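Local coordinates for centromeric protein-C, isoform A (Drosophila melanogaster, PDB 6O2K) that forms the dimeric cupin domain of a kinetochore protein that probably acts as an adaptor between centromeric chromatin and other proteins, at residues D49-Y53 / Q73-K78; A80-K86 / M116-R121; E93-L99 / R124-A130. One frame throughout, in Å; residues are numbered along the deposited sequence. Where two conformers were deposited one is given.

Contact 1: D49-Y53 / Q73-K78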
loop_
_atom_site.group_PDB
_atom_site.type_symbol
_atom_site.label_atom_id
_atom_site.label_comp_id
_atom_site.label_asym_id
_atom_site.label_seq_id
_atom_site.Cartn_x
_atom_site.Cartn_y
_atom_site.Cartn_z
ATOM N N ASP B 49 16.822 -15.821 -1.677
ATOM C CA ASP B 49 16.253 -17.144 -1.442
ATOM C C ASP B 49 15.098 -17.414 -2.400
ATOM O O ASP B 49 14.082 -18.014 -2.041
ATOM C CB ASP B 49 15.814 -17.301 0.013
ATOM C CG ASP B 49 16.960 -17.674 0.917
ATOM O OD1 ASP B 49 17.937 -18.233 0.389
ATOM O OD2 ASP B 49 16.882 -17.419 2.139
ATOM N N GLY B 50 15.252 -16.935 -3.628
ATOM C CA GLY B 50 14.280 -17.168 -4.674
ATOM C C GLY B 50 13.062 -16.272 -4.655
ATOM O O GLY B 50 12.192 -16.430 -5.524
ATOM N N ILE B 51 12.951 -15.348 -3.701
ATOM C CA ILE B 51 11.819 -14.427 -3.635
ATOM C C ILE B 51 12.290 -13.050 -4.067
ATOM O O ILE B 51 13.370 -12.608 -3.649
ATOM C CB ILE B 51 11.221 -14.371 -2.221
ATOM C CG1 ILE B 51 10.629 -15.725 -1.853
ATOM C CG2 ILE B 51 10.158 -13.288 -2.134
ATOM C CD1 ILE B 51 10.780 -16.042 -0.428
ATOM N N ASP B 52 11.489 -12.361 -4.893
ATOM C CA ASP B 52 11.883 -11.038 -5.367
ATOM C C ASP B 52 11.385 -9.984 -4.378
ATOM O O ASP B 52 10.214 -9.998 -4.000
ATOM C CB ASP B 52 11.323 -10.778 -6.774
ATOM C CG ASP B 52 12.113 -11.500 -7.878
ATOM O OD1 ASP B 52 11.541 -11.762 -8.968
ATOM O OD2 ASP B 52 13.303 -11.806 -7.660
ATOM N N TYR B 53 12.273 -9.086 -3.941
ATOM C CA TYR B 53 11.925 -8.009 -3.018
ATOM C C TYR B 53 12.255 -6.659 -3.643
ATOM O O TYR B 53 13.297 -6.504 -4.284
ATOM C CB TYR B 53 12.690 -8.120 -1.692
ATOM C CG TYR B 53 12.431 -9.378 -0.915
ATOM C CD1 TYR B 53 13.214 -10.507 -1.114
ATOM C CD2 TYR B 53 11.411 -9.433 0.033
ATOM C CE1 TYR B 53 12.987 -11.668 -0.393
ATOM C CE2 TYR B 53 11.171 -10.588 0.762
ATOM C CZ TYR B 53 11.963 -11.705 0.540
ATOM O OH TYR B 53 11.745 -12.862 1.251
ATOM N N GLN B 73 5.153 -20.408 -4.845
ATOM C CA GLN B 73 6.404 -20.273 -4.119
ATOM C C GLN B 73 6.151 -20.043 -2.632
ATOM O O GLN B 73 5.184 -19.376 -2.242
ATOM C CB GLN B 73 7.229 -19.129 -4.698
ATOM C CG GLN B 73 8.628 -19.061 -4.128
ATOM C CD GLN B 73 9.488 -18.047 -4.840
ATOM O OE1 GLN B 73 8.984 -17.071 -5.395
ATOM N NE2 GLN B 73 10.797 -18.271 -4.831
ATOM N N LYS B 74 7.035 -20.601 -1.803
ATOM C CA LYS B 74 7.001 -20.435 -0.356
ATOM C C LYS B 74 8.124 -19.515 0.096
ATOM O O LYS B 74 9.257 -19.613 -0.397
ATOM C CB LYS B 74 7.166 -21.772 0.368
ATOM C CG LYS B 74 6.195 -22.869 -0.005
ATOM C CD LYS B 74 6.572 -24.156 0.745
ATOM C CE LYS B 74 5.492 -25.223 0.650
ATOM N NZ LYS B 74 5.908 -26.490 1.308
ATOM N N ARG B 75 7.811 -18.633 1.042
ATOM C CA ARG B 75 8.810 -17.942 1.845
ATOM C C ARG B 75 8.906 -18.658 3.180
ATOM O O ARG B 75 7.901 -18.785 3.886
ATOM C CB ARG B 75 8.445 -16.473 2.063
ATOM C CG ARG B 75 9.513 -15.666 2.821
ATOM C CD ARG B 75 9.062 -14.217 2.945
ATOM N NE ARG B 75 10.066 -13.308 3.514
ATOM C CZ ARG B 75 9.985 -12.767 4.729
ATOM N NH1 ARG B 75 8.976 -13.067 5.526
ATOM N NH2 ARG B 75 10.914 -11.922 5.152
ATOM N N SER B 76 10.106 -19.115 3.530
ATOM C CA SER B 76 10.233 -19.930 4.726
ATOM C C SER B 76 9.957 -19.102 5.980
ATOM O O SER B 76 9.986 -17.868 5.971
ATOM C CB SER B 76 11.620 -20.580 4.794
ATOM O OG SER B 76 12.650 -19.610 4.893
ATOM N N MET B 77 9.664 -19.823 7.064
ATOM C CA MET B 77 9.382 -19.242 8.376
ATOM C C MET B 77 10.431 -18.221 8.799
ATOM O O MET B 77 11.635 -18.492 8.759
ATOM C CB MET B 77 9.317 -20.374 9.409
ATOM C CG MET B 77 8.857 -19.966 10.805
ATOM S SD MET B 77 10.266 -19.597 11.890
ATOM C CE MET B 77 10.768 -21.243 12.410
ATOM N N LYS B 78 9.960 -17.049 9.226
ATOM C CA LYS B 78 10.781 -16.008 9.832
ATOM C C LYS B 78 10.141 -15.565 11.142
ATOM O O LYS B 78 8.917 -15.632 11.298
ATOM C CB LYS B 78 10.914 -14.769 8.928
ATOM C CG LYS B 78 11.268 -15.054 7.480
ATOM C CD LYS B 78 12.720 -15.485 7.337
ATOM C CE LYS B 78 13.083 -15.645 5.857
ATOM N NZ LYS B 78 14.485 -16.085 5.678
HETATM O O HOH W 1 14.780 -17.592 3.308
HETATM O O HOH W 2 9.770 -14.670 -6.580
#
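Arg75 meets Ile51 and Tyr53 in the tight part of this contact, where residues 51-53, in a strand of one sheet of the cupin domain, run at 88° to residues 74-78, in a strand of the other. The CD1 tip of Ile51 presses on the base of the arginine, 3.4 Å from Arg75 CB, and the two side chains lie roughly at right angles. With CG anti to the backbone N (chi1 -176°) and the chain extended to NE, Arg75 passes that methyl and reaches the phenol of Tyr53. There Arg75 NE donates to Tyr53 OH at 2.9 Å, and the oxygen lies almost in the guanidinium plane. Lys78 CG lies over the rim of one guanidinium face, while Arg75 NH1 binds Tyr125 OH. The outer side is looser. Asp49 OD2 stands 4.5 Å from Lys78 NZ, too far for a salt bridge, and a water that accepts from Lys78 NZ at 2.8 Å sits between them. At the other end Gln73 NE2 points at Gly50 O, but the modelled separation is too short to trust. A leucine in place of Arg75 would probably leave the hydroxyls of Tyr53 and Tyr125 without the donor side chain they share. The chemistry splits in two: a directional arginine-to-phenol bond beside apolar packing, and opposite charges held apart at the surface, with a water bound to Lys78 between them.

Contact 2: A80-K86 / M116-R121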
loop_
_atom_site.group_PDB
_atom_site.type_symbol
_atom_site.label_atom_id
_atom_site.label_comp_id
_atom_site.label_asym_id
_atom_site.label_seq_id
_atom_site.Cartn_x
_atom_site.Cartn_y
_atom_site.Cartn_z
ATOM N N ALA B 80 9.441 -12.205 13.371
ATOM C CA ALA B 80 9.418 -10.736 13.356
ATOM C C ALA B 80 10.181 -10.264 14.590
ATOM O O ALA B 80 9.612 -9.816 15.586
ATOM C CB ALA B 80 7.986 -10.197 13.330
ATOM N N LYS B 81 11.512 -10.361 14.503
ATOM C CA LYS B 81 12.366 -10.248 15.682
ATOM C C LYS B 81 12.395 -8.826 16.238
ATOM O O LYS B 81 12.398 -8.633 17.460
ATOM C CB LYS B 81 13.771 -10.725 15.314
ATOM C CG LYS B 81 14.755 -10.859 16.450
ATOM C CD LYS B 81 16.100 -11.396 15.921
ATOM C CE LYS B 81 17.270 -10.918 16.773
ATOM N NZ LYS B 81 18.604 -11.328 16.240
ATOM N N VAL B 82 12.432 -7.817 15.362
ATOM C CA VAL B 82 12.603 -6.420 15.749
ATOM C C VAL B 82 11.390 -5.580 15.364
ATOM O O VAL B 82 10.832 -4.858 16.198
ATOM C CB VAL B 82 13.893 -5.818 15.137
ATOM C CG1 VAL B 82 14.006 -4.323 15.475
ATOM C CG2 VAL B 82 15.126 -6.568 15.610
ATOM N N HIS B 83 10.976 -5.644 14.083
ATOM C CA HIS B 83 9.883 -4.811 13.618
ATOM C C HIS B 83 8.635 -5.634 13.372
ATOM O O HIS B 83 8.688 -6.616 12.619
ATOM C CB HIS B 83 10.289 -4.082 12.324
ATOM C CG HIS B 83 11.368 -3.070 12.531
ATOM N ND1 HIS B 83 11.133 -1.853 13.133
ATOM C CD2 HIS B 83 12.690 -3.102 12.245
ATOM C CE1 HIS B 83 12.266 -1.175 13.206
ATOM N NE2 HIS B 83 13.225 -1.910 12.675
ATOM N N PRO B 84 7.500 -5.272 13.973
ATOM C CA PRO B 84 6.227 -5.844 13.530
ATOM C C PRO B 84 5.968 -5.428 12.092
ATOM O O PRO B 84 6.569 -4.484 11.577
ATOM C CB PRO B 84 5.187 -5.217 14.473
ATOM C CG PRO B 84 5.967 -4.460 15.504
ATOM C CD PRO B 84 7.311 -4.161 14.917
ATOM N N LEU B 85 5.073 -6.140 11.429
ATOM C CA LEU B 85 4.781 -5.742 10.060
ATOM C C LEU B 85 3.318 -5.987 9.730
ATOM O O LEU B 85 2.594 -6.651 10.469
ATOM C CB LEU B 85 5.718 -6.451 9.086
ATOM C CG LEU B 85 5.850 -7.958 9.023
ATOM C CD1 LEU B 85 4.685 -8.460 8.260
ATOM C CD2 LEU B 85 7.119 -8.275 8.251
ATOM N N LYS B 86 2.881 -5.400 8.625
ATOM C CA LYS B 86 1.579 -5.670 8.042
ATOM C C LYS B 86 1.810 -6.190 6.629
ATOM O O LYS B 86 2.619 -5.628 5.887
ATOM C CB LYS B 86 0.709 -4.407 8.010
ATOM C CG LYS B 86 0.467 -3.798 9.383
ATOM C CD LYS B 86 -0.462 -2.604 9.363
ATOM C CE LYS B 86 -0.546 -1.984 10.771
ATOM N NZ LYS B 86 0.753 -1.434 11.239
ATOM N N MET B 116 -5.380 -7.725 4.530
ATOM C CA MET B 116 -4.188 -7.434 5.315
ATOM C C MET B 116 -4.123 -8.327 6.554
ATOM O O MET B 116 -5.151 -8.714 7.123
ATOM C CB MET B 116 -4.162 -5.950 5.747
ATOM C CG MET B 116 -2.892 -5.525 6.459
ATOM S SD MET B 116 -3.149 -5.611 8.253
ATOM C CE MET B 116 -4.329 -4.302 8.419
ATOM N N ILE B 117 -2.901 -8.655 6.970
ATOM C CA ILE B 117 -2.675 -9.312 8.252
ATOM C C ILE B 117 -1.601 -8.549 9.020
ATOM O O ILE B 117 -0.619 -8.080 8.440
ATOM C CB ILE B 117 -2.294 -10.802 8.078
ATOM C CG1 ILE B 117 -2.298 -11.515 9.440
ATOM C CG2 ILE B 117 -0.928 -10.949 7.402
ATOM C CD1 ILE B 117 -2.170 -13.045 9.325
ATOM N N GLU B 118 -1.814 -8.404 10.328
ATOM C CA GLU B 118 -0.884 -7.764 11.240
ATOM C C GLU B 118 -0.042 -8.857 11.901
ATOM O O GLU B 118 -0.594 -9.807 12.469
ATOM C CB GLU B 118 -1.667 -6.958 12.294
ATOM C CG GLU B 118 -0.918 -5.827 12.980
ATOM C CD GLU B 118 -1.858 -4.869 13.739
ATOM O OE1 GLU B 118 -3.066 -5.162 13.874
ATOM O OE2 GLU B 118 -1.378 -3.816 14.198
ATOM N N ILE B 119 1.278 -8.743 11.788
ATOM C CA ILE B 119 2.252 -9.662 12.368
ATOM C C ILE B 119 2.906 -8.932 13.534
ATOM O O ILE B 119 3.678 -7.986 13.328
ATOM C CB ILE B 119 3.313 -10.089 11.340
ATOM C CG1 ILE B 119 2.680 -10.563 10.023
ATOM C CG2 ILE B 119 4.278 -11.150 11.928
ATOM C CD1 ILE B 119 2.102 -11.950 10.053
ATOM N N ASP B 120 2.614 -9.370 14.759
ATOM C CA ASP B 120 3.175 -8.718 15.934
ATOM C C ASP B 120 4.654 -9.064 16.113
ATOM O O ASP B 120 5.170 -10.058 15.590
ATOM C CB ASP B 120 2.407 -9.120 17.198
ATOM C CG ASP B 120 0.927 -8.820 17.093
ATOM O OD1 ASP B 120 0.578 -7.640 16.903
ATOM O OD2 ASP B 120 0.123 -9.769 17.153
ATOM N N ARG B 121 5.331 -8.234 16.897
ATOM C CA ARG B 121 6.720 -8.501 17.227
ATOM C C ARG B 121 6.844 -9.858 17.909
ATOM O O ARG B 121 6.049 -10.199 18.793
ATOM C CB ARG B 121 7.261 -7.387 18.122
ATOM C CG ARG B 121 8.751 -7.512 18.407
ATOM C CD ARG B 121 9.298 -6.240 19.003
ATOM N NE ARG B 121 10.749 -6.279 19.072
ATOM C CZ ARG B 121 11.506 -5.275 19.496
ATOM N NH1 ARG B 121 10.945 -4.143 19.897
ATOM N NH2 ARG B 121 12.828 -5.406 19.521
#
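Arg121, Lys86 and Ile119 have the most surface buried here, each against a different part of the opposing segment. Arg121 lies along the turn made by Ala80, Lys81 and Val82. CG stands anti to the backbone N (chi1 -174°) and the chain runs straight on to NE, so that its aliphatic part passes Ala80 O and its head reaches two successive carbonyls. Arg121 NE donates to Lys81 O at 3.3 Å, close to the guanidinium plane, though the donor is tilted 31° from the plane of that carbonyl. Val82 O instead sits over one guanidinium face, 3.2 Å from Arg121 NE, at an angle too poor for a bond. Pro84 CG rests near Arg121 CB.

Ile119 pairs with Leu85 across the strands. Ile119 N reaches Leu85 O at 2.8 Å, and Leu85 N reaches Ile119 O at 3.0 Å. Their side chains lie alongside one another on the same sheet face, where Leu85 CD1 and Ile119 CG1 are squeezed to 3.4 Å. Ala80 CB touches the other branch, Ile119 CG2, and Tyr125 also packs against Ile119.

Lys86 projects from the opposite face beside Glu118. Its CB is 4.0 Å from Met116 SD, and Lys86 NZ stops 4.4 Å from Glu118 OE2, beyond a salt bridge. The firmer partner of Glu118 is Lys59 of the second subunit, whose backbone N bonds Glu118 OE1.

Met116 and Ile117 pair antiparallel with a strand of that subunit. This is therefore the edge of a cupin jelly-roll sheet, with strand 116-119 carrying the sheet on into the partner, as suits a dimeric cupin.

Contact 3: E93-L99 / R124-A130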
loop_
_atom_site.group_PDB
_atom_site.type_symbol
_atom_site.label_atom_id
_atom_site.label_comp_id
_atom_site.label_asym_id
_atom_site.label_seq_id
_atom_site.Cartn_x
_atom_site.Cartn_y
_atom_site.Cartn_z
ATOM N N GLU B 93 -3.203 -14.275 -4.345
ATOM C CA GLU B 93 -3.736 -14.930 -3.155
ATOM C C GLU B 93 -2.578 -15.541 -2.376
ATOM O O GLU B 93 -1.641 -16.085 -2.982
ATOM C CB GLU B 93 -4.751 -16.017 -3.547
ATOM C CG GLU B 93 -5.611 -16.579 -2.412
ATOM C CD GLU B 93 -6.567 -17.668 -2.899
ATOM O OE1 GLU B 93 -6.848 -17.712 -4.119
ATOM O OE2 GLU B 93 -7.024 -18.492 -2.076
ATOM N N PHE B 94 -2.651 -15.472 -1.050
ATOM C CA PHE B 94 -1.579 -15.970 -0.204
ATOM C C PHE B 94 -2.149 -16.781 0.950
ATOM O O PHE B 94 -3.230 -16.491 1.461
ATOM C CB PHE B 94 -0.728 -14.821 0.371
ATOM C CG PHE B 94 0.175 -14.162 -0.636
ATOM C CD1 PHE B 94 1.416 -14.709 -0.935
ATOM C CD2 PHE B 94 -0.212 -12.989 -1.281
ATOM C CE1 PHE B 94 2.253 -14.096 -1.853
ATOM C CE2 PHE B 94 0.624 -12.374 -2.207
ATOM C CZ PHE B 94 1.856 -12.932 -2.496
ATOM N N ASN B 95 -1.394 -17.792 1.368
ATOM C CA ASN B 95 -1.631 -18.503 2.610
ATOM C C ASN B 95 -0.547 -18.088 3.593
ATOM O O ASN B 95 0.647 -18.151 3.262
ATOM C CB ASN B 95 -1.599 -20.017 2.393
ATOM C CG ASN B 95 -2.754 -20.515 1.543
ATOM O OD1 ASN B 95 -3.825 -19.911 1.511
ATOM N ND2 ASN B 95 -2.544 -21.635 0.864
ATOM N N VAL B 96 -0.956 -17.672 4.793
ATOM C CA VAL B 96 -0.033 -17.204 5.825
ATOM C C VAL B 96 -0.216 -18.057 7.069
ATOM O O VAL B 96 -1.344 -18.232 7.540
ATOM C CB VAL B 96 -0.257 -15.715 6.152
ATOM C CG1 VAL B 96 0.707 -15.255 7.262
ATOM C CG2 VAL B 96 -0.110 -14.852 4.879
ATOM N N GLU B 97 0.890 -18.576 7.606
ATOM C CA GLU B 97 0.882 -19.338 8.851
ATOM C C GLU B 97 1.576 -18.518 9.927
ATOM O O GLU B 97 2.687 -18.027 9.702
ATOM C CB GLU B 97 1.592 -20.690 8.696
ATOM C CG GLU B 97 1.378 -21.404 7.357
ATOM C CD GLU B 97 -0.068 -21.825 7.111
ATOM O OE1 GLU B 97 -0.575 -21.584 5.987
ATOM O OE2 GLU B 97 -0.696 -22.395 8.034
ATOM N N THR B 98 0.921 -18.367 11.094
ATOM C CA THR B 98 1.467 -17.560 12.182
ATOM C C THR B 98 1.448 -18.331 13.493
ATOM O O THR B 98 0.511 -19.087 13.760
ATOM C CB THR B 98 0.695 -16.235 12.387
ATOM O OG1 THR B 98 -0.704 -16.503 12.547
ATOM C CG2 THR B 98 0.900 -15.298 11.198
ATOM N N LEU B 99 2.491 -18.117 14.306
ATOM C CA LEU B 99 2.594 -18.620 15.674
ATOM C C LEU B 99 3.016 -17.446 16.548
ATOM O O LEU B 99 4.143 -16.949 16.424
ATOM C CB LEU B 99 3.605 -19.767 15.775
ATOM C CG LEU B 99 3.883 -20.255 17.202
ATOM C CD1 LEU B 99 2.624 -20.802 17.850
ATOM C CD2 LEU B 99 5.009 -21.292 17.213
ATOM N N ARG B 124 6.256 -15.845 14.688
ATOM C CA ARG B 124 6.891 -16.608 13.620
ATOM C C ARG B 124 5.871 -16.796 12.506
ATOM O O ARG B 124 4.747 -17.240 12.762
ATOM C CB ARG B 124 7.390 -17.961 14.128
ATOM C CG ARG B 124 8.572 -17.836 15.075
ATOM C CD ARG B 124 9.173 -19.190 15.447
ATOM N NE ARG B 124 10.134 -19.032 16.534
ATOM C CZ ARG B 124 11.392 -18.630 16.376
ATOM N NH1 ARG B 124 12.184 -18.507 17.434
ATOM N NH2 ARG B 124 11.864 -18.359 15.165
ATOM N N TYR B 125 6.255 -16.467 11.275
ATOM C CA TYR B 125 5.286 -16.471 10.190
ATOM C C TYR B 125 5.917 -16.985 8.903
ATOM O O TYR B 125 7.099 -16.741 8.632
ATOM C CB TYR B 125 4.698 -15.061 9.986
ATOM C CG TYR B 125 5.683 -14.052 9.449
ATOM C CD1 TYR B 125 6.683 -13.514 10.258
ATOM C CD2 TYR B 125 5.623 -13.640 8.121
ATOM C CE1 TYR B 125 7.600 -12.596 9.742
ATOM C CE2 TYR B 125 6.521 -12.731 7.606
ATOM C CZ TYR B 125 7.508 -12.216 8.413
ATOM O OH TYR B 125 8.393 -11.300 7.891
ATOM N N SER B 126 5.118 -17.714 8.124
ATOM C CA SER B 126 5.514 -18.157 6.792
ATOM C C SER B 126 4.424 -17.802 5.783
ATOM O O SER B 126 3.253 -17.629 6.140
ATOM C CB SER B 126 5.792 -19.661 6.762
ATOM O OG SER B 126 4.579 -20.378 6.866
ATOM N N ILE B 127 4.827 -17.710 4.510
ATOM C CA ILE B 127 3.970 -17.231 3.422
ATOM C C ILE B 127 4.132 -18.145 2.212
ATOM O O ILE B 127 5.260 -18.449 1.805
ATOM C CB ILE B 127 4.319 -15.787 3.023
ATOM C CG1 ILE B 127 4.371 -14.864 4.244
ATOM C CG2 ILE B 127 3.341 -15.245 1.947
ATOM C CD1 ILE B 127 4.985 -13.499 3.926
ATOM N N GLN B 128 3.010 -18.565 1.621
ATOM C CA GLN B 128 3.022 -19.299 0.355
ATOM C C GLN B 128 2.030 -18.670 -0.612
ATOM O O GLN B 128 0.882 -18.409 -0.247
ATOM C CB GLN B 128 2.667 -20.778 0.542
ATOM C CG GLN B 128 2.728 -21.596 -0.753
ATOM C CD GLN B 128 2.855 -23.103 -0.494
ATOM O OE1 GLN B 128 2.467 -23.597 0.567
ATOM N NE2 GLN B 128 3.403 -23.834 -1.466
ATOM N N ASN B 129 2.490 -18.411 -1.831
ATOM C CA ASN B 129 1.608 -18.073 -2.944
ATOM C C ASN B 129 0.591 -19.188 -3.135
ATOM O O ASN B 129 0.965 -20.343 -3.348
ATOM C CB ASN B 129 2.449 -17.888 -4.209
ATOM C CG ASN B 129 1.668 -17.296 -5.371
ATOM O OD1 ASN B 129 0.443 -17.136 -5.315
ATOM N ND2 ASN B 129 2.387 -16.977 -6.449
ATOM N N ALA B 130 -0.691 -18.857 -3.062
ATOM C CA ALA B 130 -1.735 -19.875 -3.108
ATOM C C ALA B 130 -2.166 -20.262 -4.521
ATOM O O ALA B 130 -2.981 -21.181 -4.664
ATOM C CB ALA B 130 -2.963 -19.408 -2.323
HETATM O O HOH W 3 0.138 -22.904 1.844
#
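The antiparallel pairing of strands 93-99 and 124-129 forms the middle of a four-stranded sheet in the cupin jelly roll, and side chains meet on both of its faces. Backbone bonds tie Asn95 to Gln128, Glu97 to Ser126 and Leu99 to Arg124, two for each pair. Between them CA-H...O contacts fill in, the shortest from Tyr125 CA to Glu97 O at 3.1 Å. Past the last pair Ala130 N bonds Glu93 O at 2.9 Å, from above the carbonyl plane, and Ala130 CB lies against Glu93 CG.

Phe94, Val96, Thr98, Tyr125, Ile127 and Asn129 line the face turned to the opposite sheet. Phe94 CD1 meets the branch methyl Ile127 CG2 at 3.5 Å, the methyl approaching the ring obliquely. Beyond this pair, Val89 packs on Phe94 and Leu87 on Ile127, while Phe69 stacks edge-to-face with the phenylalanine. Thr98 CG2 lies 4.0 Å from Tyr125 CB. The tyrosine CG takes the crowded position between backbone N and carbonyl carbon (chi1 68°), which turns the ring away from strand 93-99; its OH accepts from Arg75. Asn129 is buried, but its amide is well supplied: ND2 gives to Lys133 O and Lys70 O, and OD1 accepts from Ile131 N.

The other face is mostly polar. Ser126 OG sits 3.4 Å from Glu97 CG, touching the aliphatic part of the glutamate, whose OE1 is bonded to His108 ND1. One water joins the neighbouring amides, accepting from Asn95 ND2 at 3.1 Å and donating to Gln128 OE1 at 2.7 Å; Gln128 NE2 is bonded to Tyr72 O.

The chemistry implies a two-sided sheet: backbone bonding sets the register, apolar groups fill the inner side along with a threonine, the bonded tyrosine hydroxyl and an amide with partners on both ends, and water shares the outer side with polar groups.

Overall arrangement
Contacts 1 and 3 lie closest, their centres about 10 Å apart, because strands 74-79 and 124-129 are neighbours in one sheet: a probable hydrogen bond joins Arg75 N to Ile127 O at 2.7 Å, and another joins Lys78 O to Tyr125 N. Contact 2 lies at an edge of the other sheet, its centre about 13 Å from that of contact 3. The two meet inside the domain, with Leu85 CD2 packed 3.3 Å from Tyr125 OH and Ile119 CD1 near Thr98 CG2. Tyr125, a residue of contact 3, thus touches both other contacts. Contacts 1 and 2, about 16 Å apart, adjoin in sequence. Of the three, contact 2 alone reaches the second subunit.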